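Protein stn1 (Schizosaccharomyces pombe, PDB 3KF6) helps maintain telomeres, binding single-stranded telomeric DNA and pairing with Ten1 in an Rpa2-Rpa3-like complex, this chain being the N-terminal OB-fold part of Stn1. Local coordinates at residues A[49-54]-A[102-107]; A[78-83]-A[118-123]; A[20-25]-A[137-142]. All coordinates share one frame; numbering follows the deposited sequence.

Contact 1 of 3, residues A[49-54]-A[102-107]; sequences WIQIVG and VVCVFG
Val102 enters the contact with its CG1, which rests 3.6 Å from Gly54 O and also touches CG1 of Val53. The next residue, Val103, exchanges two backbone hydrogen bonds with Gly54, the first of three such antiparallel pairs. Gly54 brings no side chain to the face where Val103 points. Cys104 sits in a non-hydrogen-bonded pair with Val53; its SG, anti to the backbone N (chi1 173°), packs 3.9 Å from Val53 CG2 and 3.5 Å from Gln51 NE2. The other end of that amide, Gln51 OE1, is hydrogen-bonded to Arg139. Val105 pairs with Ile52 on the opposite face. Chi1 of 60° sets Ile52 CG1 between its backbone N and carbonyl carbon, bringing CD1 to 4.0 Å from Val105 CB, and these side chains run side by side. Phe106 meets Gln51 CB at its ring edge and Trp49 CB at its CZ (3.8 Å). The Phe106 ring and the six-membered ring of Trp49 are near parallel, 23° apart, but slid so far that they barely overlap. Gly107 closes the ladder with two hydrogen bonds to Ile50, and its O lies 3.5 Å from Trp49 CE3. Beta-branched and apolar, Ile52 and Val105 suit a strand face that packs inward on Leu118 of strand 117-120, in the barrel core of the OB fold, while helix 130-153 covers Val53 and strand 122-126 borders the far edge of 102-107.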
loop_
_atom_site.group_PDB
_atom_site.type_symbol
_atom_site.label_atom_id
_atom_site.label_comp_id
_atom_site.label_asym_id
_atom_site.label_seq_id
_atom_site.Cartn_x
_atom_site.Cartn_y
_atom_site.Cartn_z
ATOM N N TRP A 49 8.782 17.204 -4.899
ATOM C CA TRP A 49 8.223 16.166 -5.763
ATOM C C TRP A 49 8.480 14.780 -5.181
ATOM O O TRP A 49 9.620 14.422 -4.875
ATOM C CB TRP A 49 8.812 16.283 -7.165
ATOM C CG TRP A 49 8.460 17.593 -7.812
ATOM C CD1 TRP A 49 9.264 18.693 -7.937
ATOM C CD2 TRP A 49 7.189 17.963 -8.359
ATOM N NE1 TRP A 49 8.568 19.727 -8.530
ATOM C CE2 TRP A 49 7.291 19.303 -8.797
ATOM C CE3 TRP A 49 5.968 17.289 -8.516
ATOM C CZ2 TRP A 49 6.220 19.982 -9.385
ATOM C CZ3 TRP A 49 4.902 17.968 -9.100
ATOM C CH2 TRP A 49 5.037 19.301 -9.527
ATOM N N ILE A 50 7.404 14.006 -5.052
ATOM C CA ILE A 50 7.461 12.673 -4.454
ATOM C C ILE A 50 6.710 11.613 -5.256
ATOM O O ILE A 50 5.786 11.924 -6.011
ATOM C CB ILE A 50 6.844 12.717 -3.034
ATOM C CG1 ILE A 50 7.605 13.728 -2.175
ATOM C CG2 ILE A 50 6.871 11.339 -2.392
ATOM C CD1 ILE A 50 6.963 13.982 -0.838
ATOM N N GLN A 51 7.112 10.357 -5.077
ATOM C CA GLN A 51 6.455 9.237 -5.741
ATOM C C GLN A 51 6.068 8.229 -4.659
ATOM O O GLN A 51 6.875 7.915 -3.780
ATOM C CB GLN A 51 7.403 8.560 -6.733
ATOM C CG GLN A 51 6.746 7.457 -7.560
ATOM C CD GLN A 51 7.763 6.521 -8.192
ATOM O OE1 GLN A 51 8.439 5.764 -7.496
ATOM N NE2 GLN A 51 7.880 6.573 -9.515
ATOM N N ILE A 52 4.835 7.737 -4.716
ATOM C CA ILE A 52 4.377 6.741 -3.757
ATOM C C ILE A 52 3.746 5.577 -4.511
ATOM O O ILE A 52 3.321 5.724 -5.662
ATOM C CB ILE A 52 3.361 7.333 -2.727
ATOM C CG1 ILE A 52 2.111 7.881 -3.425
ATOM C CG2 ILE A 52 4.025 8.445 -1.928
ATOM C CD1 ILE A 52 1.015 6.869 -3.591
ATOM N N VAL A 53 3.719 4.412 -3.870
ATOM C CA VAL A 53 3.149 3.218 -4.481
ATOM C C VAL A 53 2.353 2.446 -3.439
ATOM O O VAL A 53 2.870 2.134 -2.364
ATOM C CB VAL A 53 4.250 2.273 -5.027
ATOM C CG1 VAL A 53 3.613 0.988 -5.537
ATOM C CG2 VAL A 53 5.029 2.951 -6.148
ATOM N N GLY A 54 1.106 2.122 -3.760
ATOM C CA GLY A 54 0.283 1.388 -2.812
ATOM C C GLY A 54 -1.058 1.029 -3.411
ATOM O O GLY A 54 -1.321 1.355 -4.567
ATOM N N VAL A 102 -3.484 -1.328 -7.454
ATOM C CA VAL A 102 -2.217 -0.758 -7.011
ATOM C C VAL A 102 -1.825 0.345 -7.979
ATOM O O VAL A 102 -1.900 0.163 -9.194
ATOM C CB VAL A 102 -1.103 -1.834 -6.965
ATOM C CG1 VAL A 102 0.239 -1.209 -6.555
ATOM C CG2 VAL A 102 -1.492 -2.918 -5.978
ATOM N N VAL A 103 -1.430 1.493 -7.441
ATOM C CA VAL A 103 -1.026 2.618 -8.274
ATOM C C VAL A 103 0.320 3.188 -7.863
ATOM O O VAL A 103 0.725 3.093 -6.695
ATOM C CB VAL A 103 -2.052 3.791 -8.224
ATOM C CG1 VAL A 103 -3.390 3.354 -8.818
ATOM C CG2 VAL A 103 -2.225 4.284 -6.784
ATOM N N CYS A 104 1.010 3.760 -8.847
ATOM C CA CYS A 104 2.284 4.437 -8.649
ATOM C C CYS A 104 1.928 5.887 -8.986
ATOM O O CYS A 104 1.544 6.191 -10.116
ATOM C CB CYS A 104 3.342 3.926 -9.629
ATOM S SG CYS A 104 4.868 4.877 -9.553
ATOM N N VAL A 105 2.033 6.768 -7.999
ATOM C CA VAL A 105 1.675 8.169 -8.188
ATOM C C VAL A 105 2.842 9.125 -8.010
ATOM O O VAL A 105 3.604 9.016 -7.050
ATOM C CB VAL A 105 0.584 8.592 -7.181
ATOM C CG1 VAL A 105 0.206 10.055 -7.404
ATOM C CG2 VAL A 105 -0.632 7.683 -7.313
ATOM N N PHE A 106 2.970 10.068 -8.941
ATOM C CA PHE A 106 4.018 11.076 -8.863
ATOM C C PHE A 106 3.310 12.406 -8.648
ATOM O O PHE A 106 2.359 12.723 -9.363
ATOM C CB PHE A 106 4.819 11.131 -10.163
ATOM C CG PHE A 106 5.899 12.181 -10.165
ATOM C CD1 PHE A 106 6.964 12.107 -9.268
ATOM C CD2 PHE A 106 5.845 13.251 -11.054
ATOM C CE1 PHE A 106 7.961 13.085 -9.258
ATOM C CE2 PHE A 106 6.839 14.234 -11.051
ATOM C CZ PHE A 106 7.897 14.148 -10.153
ATOM N N GLY A 107 3.754 13.182 -7.667
ATOM C CA GLY A 107 3.107 14.458 -7.420
ATOM C C GLY A 107 3.860 15.346 -6.457
ATOM O O GLY A 107 4.983 15.037 -6.056
#

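Contact 2 of 3, residues A[78-83]-A[118-123]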
loop_
_atom_site.group_PDB
_atom_site.type_symbol
_atom_site.label_atom_id
_atom_site.label_comp_id
_atom_site.label_asym_id
_atom_site.label_seq_id
_atom_site.Cartn_x
_atom_site.Cartn_y
_atom_site.Cartn_z
ATOM N N LEU A 78 -2.378 7.843 2.577
ATOM C CA LEU A 78 -2.216 9.172 2.011
ATOM C C LEU A 78 -3.335 9.531 1.041
ATOM O O LEU A 78 -3.707 8.731 0.186
ATOM C CB LEU A 78 -0.872 9.250 1.280
ATOM C CG LEU A 78 -0.470 10.600 0.672
ATOM C CD1 LEU A 78 -0.227 11.609 1.781
ATOM C CD2 LEU A 78 0.791 10.426 -0.172
ATOM N N ARG A 79 -3.867 10.742 1.181
ATOM C CA ARG A 79 -4.906 11.212 0.280
ATOM C C ARG A 79 -4.198 11.760 -0.953
ATOM O O ARG A 79 -3.331 12.628 -0.841
ATOM C CB ARG A 79 -5.734 12.317 0.944
ATOM C CG ARG A 79 -6.888 11.816 1.798
ATOM C CD ARG A 79 -7.582 12.994 2.485
ATOM N NE ARG A 79 -8.901 12.656 3.016
ATOM C CZ ARG A 79 -10.006 12.554 2.281
ATOM N NH1 ARG A 79 -9.966 12.760 0.971
ATOM N NH2 ARG A 79 -11.160 12.253 2.861
ATOM N N VAL A 80 -4.555 11.230 -2.119
ATOM C CA VAL A 80 -3.967 11.652 -3.389
ATOM C C VAL A 80 -5.038 12.417 -4.157
ATOM O O VAL A 80 -6.074 11.861 -4.519
ATOM C CB VAL A 80 -3.499 10.428 -4.207
ATOM C CG1 VAL A 80 -2.934 10.870 -5.559
ATOM C CG2 VAL A 80 -2.450 9.666 -3.417
ATOM N N VAL A 81 -4.767 13.695 -4.406
ATOM C CA VAL A 81 -5.710 14.579 -5.075
ATOM C C VAL A 81 -5.514 14.765 -6.574
ATOM O O VAL A 81 -4.416 15.078 -7.037
ATOM C CB VAL A 81 -5.671 15.972 -4.421
ATOM C CG1 VAL A 81 -6.695 16.884 -5.066
ATOM C CG2 VAL A 81 -5.910 15.844 -2.931
ATOM N N PHE A 82 -6.599 14.577 -7.316
ATOM C CA PHE A 82 -6.605 14.764 -8.764
ATOM C C PHE A 82 -7.488 15.965 -9.094
ATOM O O PHE A 82 -8.714 15.864 -9.051
ATOM C CB PHE A 82 -7.159 13.526 -9.471
ATOM C CG PHE A 82 -6.269 12.328 -9.369
ATOM C CD1 PHE A 82 -6.306 11.513 -8.246
ATOM C CD2 PHE A 82 -5.354 12.043 -10.383
ATOM C CE1 PHE A 82 -5.440 10.428 -8.128
ATOM C CE2 PHE A 82 -4.488 10.963 -10.275
ATOM C CZ PHE A 82 -4.532 10.153 -9.143
ATOM N N ILE A 83 -6.867 17.100 -9.400
ATOM C CA ILE A 83 -7.625 18.306 -9.750
ATOM C C ILE A 83 -8.138 18.114 -11.172
ATOM O O ILE A 83 -7.386 18.222 -12.142
ATOM C CB ILE A 83 -6.740 19.561 -9.684
ATOM C CG1 ILE A 83 -6.161 19.706 -8.277
ATOM C CG2 ILE A 83 -7.567 20.804 -10.039
ATOM C CD1 ILE A 83 -5.091 20.763 -8.160
ATOM N N LEU A 118 -1.163 14.611 -1.338
ATOM C CA LEU A 118 -0.345 14.609 -2.537
ATOM C C LEU A 118 -1.175 15.037 -3.737
ATOM O O LEU A 118 -2.210 14.437 -4.021
ATOM C CB LEU A 118 0.220 13.200 -2.766
ATOM C CG LEU A 118 1.134 12.978 -3.972
ATOM C CD1 LEU A 118 2.439 13.724 -3.774
ATOM C CD2 LEU A 118 1.400 11.478 -4.126
ATOM N N ILE A 119 -0.736 16.087 -4.427
ATOM C CA ILE A 119 -1.446 16.544 -5.613
ATOM C C ILE A 119 -0.797 15.798 -6.767
ATOM O O ILE A 119 0.367 16.032 -7.095
ATOM C CB ILE A 119 -1.287 18.064 -5.834
ATOM C CG1 ILE A 119 -1.694 18.833 -4.571
ATOM C CG2 ILE A 119 -2.114 18.493 -7.048
ATOM C CD1 ILE A 119 -3.120 18.600 -4.111
ATOM N N ALA A 120 -1.551 14.892 -7.374
ATOM C CA ALA A 120 -1.035 14.071 -8.461
ATOM C C ALA A 120 -0.724 14.816 -9.751
ATOM O O ALA A 120 -1.501 15.661 -10.193
ATOM C CB ALA A 120 -2.013 12.936 -8.757
ATOM N N GLN A 121 0.420 14.488 -10.344
ATOM C CA GLN A 121 0.826 15.077 -11.615
ATOM C C GLN A 121 0.676 13.985 -12.666
ATOM O O GLN A 121 0.370 14.252 -13.828
ATOM C CB GLN A 121 2.274 15.564 -11.567
ATOM C CG GLN A 121 2.761 16.067 -12.920
ATOM C CD GLN A 121 4.102 16.762 -12.850
ATOM O OE1 GLN A 121 4.205 17.890 -12.369
ATOM N NE2 GLN A 121 5.144 16.087 -13.325
ATOM N N SER A 122 0.889 12.742 -12.242
ATOM C CA SER A 122 0.746 11.596 -13.128
ATOM C C SER A 122 0.704 10.324 -12.303
ATOM O O SER A 122 1.175 10.297 -11.164
ATOM C CB SER A 122 1.915 11.518 -14.120
ATOM O OG SER A 122 3.127 11.172 -13.476
ATOM N N PHE A 123 0.105 9.282 -12.864
ATOM C CA PHE A 123 0.045 8.003 -12.176
ATOM C C PHE A 123 -0.151 6.882 -13.175
ATOM O O PHE A 123 -0.548 7.104 -14.323
ATOM C CB PHE A 123 -1.090 7.967 -11.139
ATOM C CG PHE A 123 -2.419 7.501 -11.689
ATOM C CD1 PHE A 123 -3.229 8.362 -12.425
ATOM C CD2 PHE A 123 -2.860 6.200 -11.459
ATOM C CE1 PHE A 123 -4.464 7.934 -12.921
ATOM C CE2 PHE A 123 -4.093 5.759 -11.950
ATOM C CZ PHE A 123 -4.898 6.631 -12.683
HETATM O O HOH W 1 -3.999 16.865 -9.888
#
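Phe82 and Ala120 meet methyl to ring face: Ala120 CB stands 3.5 Å from Phe82 CE2, offset toward the rim, a CH-pi contact for which a small side chain is well suited. The same ring turns its edge toward the face of Phe123 in an offset edge-to-face pair, planes at 75° and centroids 5.4 Å apart. At the other end Leu78 and Leu118 cross at about a right angle, Leu78 CD2 lying 3.8 Å from Leu118 CB. Val81 and Ile119, by contrast, run side by side and point the same way, Ile119 CD1 reaching Val81 CB at 3.7 Å; they lie on the face opposite to Val80 and Leu118.

The backbones that carry these side chains run parallel, joined by hydrogen bonds from Leu118 N to Arg79 O, Val81 N to Leu118 O (2.7 Å) and Ala120 N to Val81 O. This pairing of strands 77-83 and 117-120 closes the curled sheet into the barrel of the OB fold. Past Ala120 a water accepts from Ile83 N (2.9 Å) and donates to Ala120 O (2.8 Å), linking the two backbones where direct pairing has ended. Gln121 and Ser122, both opposite Phe106, form a classic beta bulge, where the chain turns a corner. Met90 of helix 88-94 packs on both Phe82 and Phe123, and Arg93 makes a cation-pi contact with Phe123.

Contact 3 of 3, residues A[20-25]-A[137-142]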
loop_
_atom_site.group_PDB
_atom_site.type_symbol
_atom_site.label_atom_id
_atom_site.label_comp_id
_atom_site.label_asym_id
_atom_site.label_seq_id
_atom_site.Cartn_x
_atom_site.Cartn_y
_atom_site.Cartn_z
ATOM N N PRO A 20 11.358 8.756 -4.156
ATOM C CA PRO A 20 10.435 7.640 -3.922
ATOM C C PRO A 20 10.348 7.478 -2.398
ATOM O O PRO A 20 11.356 7.247 -1.733
ATOM C CB PRO A 20 11.131 6.472 -4.618
ATOM C CG PRO A 20 12.591 6.789 -4.417
ATOM C CD PRO A 20 12.665 8.281 -4.657
ATOM N N MET A 21 9.147 7.607 -1.842
ATOM C CA MET A 21 8.985 7.536 -0.392
ATOM C C MET A 21 7.845 6.659 0.107
ATOM O O MET A 21 6.904 6.359 -0.627
ATOM C CB MET A 21 8.742 8.943 0.165
ATOM C CG MET A 21 9.861 9.940 -0.066
ATOM S SD MET A 21 9.420 11.580 0.603
ATOM C CE MET A 21 9.431 11.244 2.359
ATOM N N PHE A 22 7.943 6.264 1.374
ATOM C CA PHE A 22 6.890 5.505 2.033
ATOM C C PHE A 22 5.961 6.570 2.600
ATOM O O PHE A 22 6.415 7.639 3.017
ATOM C CB PHE A 22 7.451 4.653 3.174
ATOM C CG PHE A 22 8.116 3.394 2.710
ATOM C CD1 PHE A 22 9.459 3.155 2.988
ATOM C CD2 PHE A 22 7.397 2.440 1.993
ATOM C CE1 PHE A 22 10.079 1.979 2.558
ATOM C CE2 PHE A 22 8.010 1.259 1.559
ATOM C CZ PHE A 22 9.352 1.032 1.843
ATOM N N ILE A 23 4.669 6.275 2.629
ATOM C CA ILE A 23 3.684 7.229 3.109
ATOM C C ILE A 23 3.907 7.691 4.545
ATOM O O ILE A 23 3.713 8.866 4.848
ATOM C CB ILE A 23 2.264 6.655 2.900
ATOM C CG1 ILE A 23 1.986 6.607 1.393
ATOM C CG2 ILE A 23 1.215 7.498 3.630
ATOM C CD1 ILE A 23 0.727 5.843 1.003
ATOM N N SER A 24 4.330 6.789 5.424
ATOM C CA SER A 24 4.573 7.181 6.807
ATOM C C SER A 24 5.638 8.283 6.864
ATOM O O SER A 24 5.569 9.170 7.710
ATOM C CB SER A 24 5.021 5.977 7.635
ATOM O OG SER A 24 6.230 5.442 7.138
ATOM N N ASP A 25 6.615 8.231 5.961
ATOM C CA ASP A 25 7.669 9.243 5.942
ATOM C C ASP A 25 7.168 10.546 5.332
ATOM O O ASP A 25 7.626 11.636 5.699
ATOM C CB ASP A 25 8.899 8.732 5.178
ATOM C CG ASP A 25 9.632 7.635 5.936
ATOM O OD1 ASP A 25 9.765 7.768 7.173
ATOM O OD2 ASP A 25 10.080 6.653 5.305
ATOM N N GLN A 137 11.591 -2.062 -2.393
ATOM C CA GLN A 137 13.050 -2.183 -2.443
ATOM C C GLN A 137 13.685 -0.819 -2.711
ATOM O O GLN A 137 14.604 -0.391 -2.003
ATOM C CB GLN A 137 13.455 -3.165 -3.545
ATOM C CG GLN A 137 14.955 -3.307 -3.721
ATOM C CD GLN A 137 15.313 -4.327 -4.777
ATOM O OE1 GLN A 137 14.676 -4.401 -5.829
ATOM N NE2 GLN A 137 16.349 -5.115 -4.510
ATOM N N LYS A 138 13.178 -0.141 -3.735
ATOM C CA LYS A 138 13.678 1.177 -4.112
ATOM C C LYS A 138 13.583 2.172 -2.957
ATOM O O LYS A 138 14.506 2.956 -2.714
ATOM C CB LYS A 138 12.888 1.705 -5.310
ATOM C CG LYS A 138 13.275 3.116 -5.730
ATOM C CD LYS A 138 12.469 3.590 -6.931
ATOM C CE LYS A 138 12.772 2.752 -8.162
ATOM N NZ LYS A 138 12.055 3.254 -9.366
ATOM N N ARG A 139 12.462 2.148 -2.245
ATOM C CA ARG A 139 12.260 3.066 -1.131
ATOM C C ARG A 139 13.154 2.809 0.076
ATOM O O ARG A 139 13.618 3.750 0.718
ATOM C CB ARG A 139 10.785 3.063 -0.728
ATOM C CG ARG A 139 9.964 3.847 -1.737
ATOM C CD ARG A 139 8.476 3.545 -1.735
ATOM N NE ARG A 139 7.843 4.413 -2.724
ATOM C CZ ARG A 139 7.994 4.294 -4.041
ATOM N NH1 ARG A 139 8.740 3.319 -4.557
ATOM N NH2 ARG A 139 7.452 5.198 -4.848
ATOM N N MET A 140 13.407 1.545 0.392
ATOM C CA MET A 140 14.268 1.254 1.527
ATOM C C MET A 140 15.708 1.656 1.207
ATOM O O MET A 140 16.420 2.177 2.068
ATOM C CB MET A 140 14.176 -0.228 1.904
ATOM C CG MET A 140 12.844 -0.587 2.554
ATOM S SD MET A 140 12.730 -2.318 3.090
ATOM C CE MET A 140 12.396 -3.107 1.510
ATOM N N ARG A 141 16.124 1.441 -0.035
ATOM C CA ARG A 141 17.476 1.795 -0.450
ATOM C C ARG A 141 17.643 3.313 -0.446
ATOM O O ARG A 141 18.654 3.835 0.026
ATOM C CB ARG A 141 17.765 1.241 -1.848
ATOM C CG ARG A 141 19.209 1.434 -2.295
ATOM C CD ARG A 141 19.449 0.871 -3.689
ATOM N NE ARG A 141 20.852 0.980 -4.078
ATOM C CZ ARG A 141 21.335 0.609 -5.260
ATOM N NH1 ARG A 141 20.527 0.100 -6.181
ATOM N NH2 ARG A 141 22.629 0.744 -5.519
ATOM N N TYR A 142 16.644 4.018 -0.969
ATOM C CA TYR A 142 16.687 5.474 -1.025
ATOM C C TYR A 142 16.754 6.069 0.379
ATOM O O TYR A 142 17.568 6.955 0.651
ATOM C CB TYR A 142 15.452 6.002 -1.760
ATOM C CG TYR A 142 15.530 7.466 -2.127
ATOM C CD1 TYR A 142 14.809 8.423 -1.419
ATOM C CD2 TYR A 142 16.328 7.893 -3.189
ATOM C CE1 TYR A 142 14.876 9.775 -1.760
ATOM C CE2 TYR A 142 16.402 9.239 -3.536
ATOM C CZ TYR A 142 15.674 10.171 -2.818
ATOM O OH TYR A 142 15.747 11.499 -3.167
HETATM O O HOH W 2 12.318 6.310 0.786
#
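Pro20 CD sits over the centre of the Tyr142 ring, 3.7 Å from its centroid and only 3° off the ring normal. Proline suits this place because its compact, restricted ring offers CH groups to two flat partners at once: its CB lies over the centre of the Arg139 guanidinium, 3.8 Å above the plane. Arg139 CB packs over one face of Phe22 (3.5 Å to CE1), while Met140 CG meets the same ring at its edge. With the chain extended from CG to NE, the guanidinium is carried past Phe22, where Arg139 NE donates a hydrogen bond to Met21 O at 3.0 Å; it is bent (141°) and comes from well above the carbonyl plane, though Met21 O itself lies in the guanidinium plane. A water donates to both Pro20 O and Arg139 O.

Farther out, Arg139 NH2 is hydrogen-bonded to Gln51 OE1 and NH1 to Ala135 O, which fix the rotation of the group, while Tyr142 OH pairs with Asn19. Beyond Phe22 and Met140 lie Arg101 and Glu100 of the Ten1 chain. An alanine at Arg139 would probably deprive Met21 O and Gln51 OE1 of a donor and uncover Pro20 CB. Met21 O, Gln51 OE1 and Ala135 O, all uncharged, probably disperse the buried arginine's charge; one bent bond, the water and apolar packing join segment 20-25 to helix 130-153, while Gln51 ties the arginine to the barrel.

How the contacts relate
Along the chain the segments come in the order 20-25, 49-54, 78-83, 102-107, 118-123 and 137-142, so contacts 1 and 2 interlock while contact 3 spans them both. Contacts 1 and 2, with centres about 8 Å apart, belong to the same curled sheet: strand 102-110 borders strands 117-120 and 122-126, and Phe106 links backbone to backbone with Gln121 and Ser122. Contact 3 lies outside that OB barrel, its centre about 11 Å from contact 1 and 18 Å from contact 2, joined to the former through Gln51 and to the latter by Leu78 against Ile23. Its Phe22, Gln137 and Met140 also pack on the Ten1 chain, which touches neither contact 1 nor contact 2.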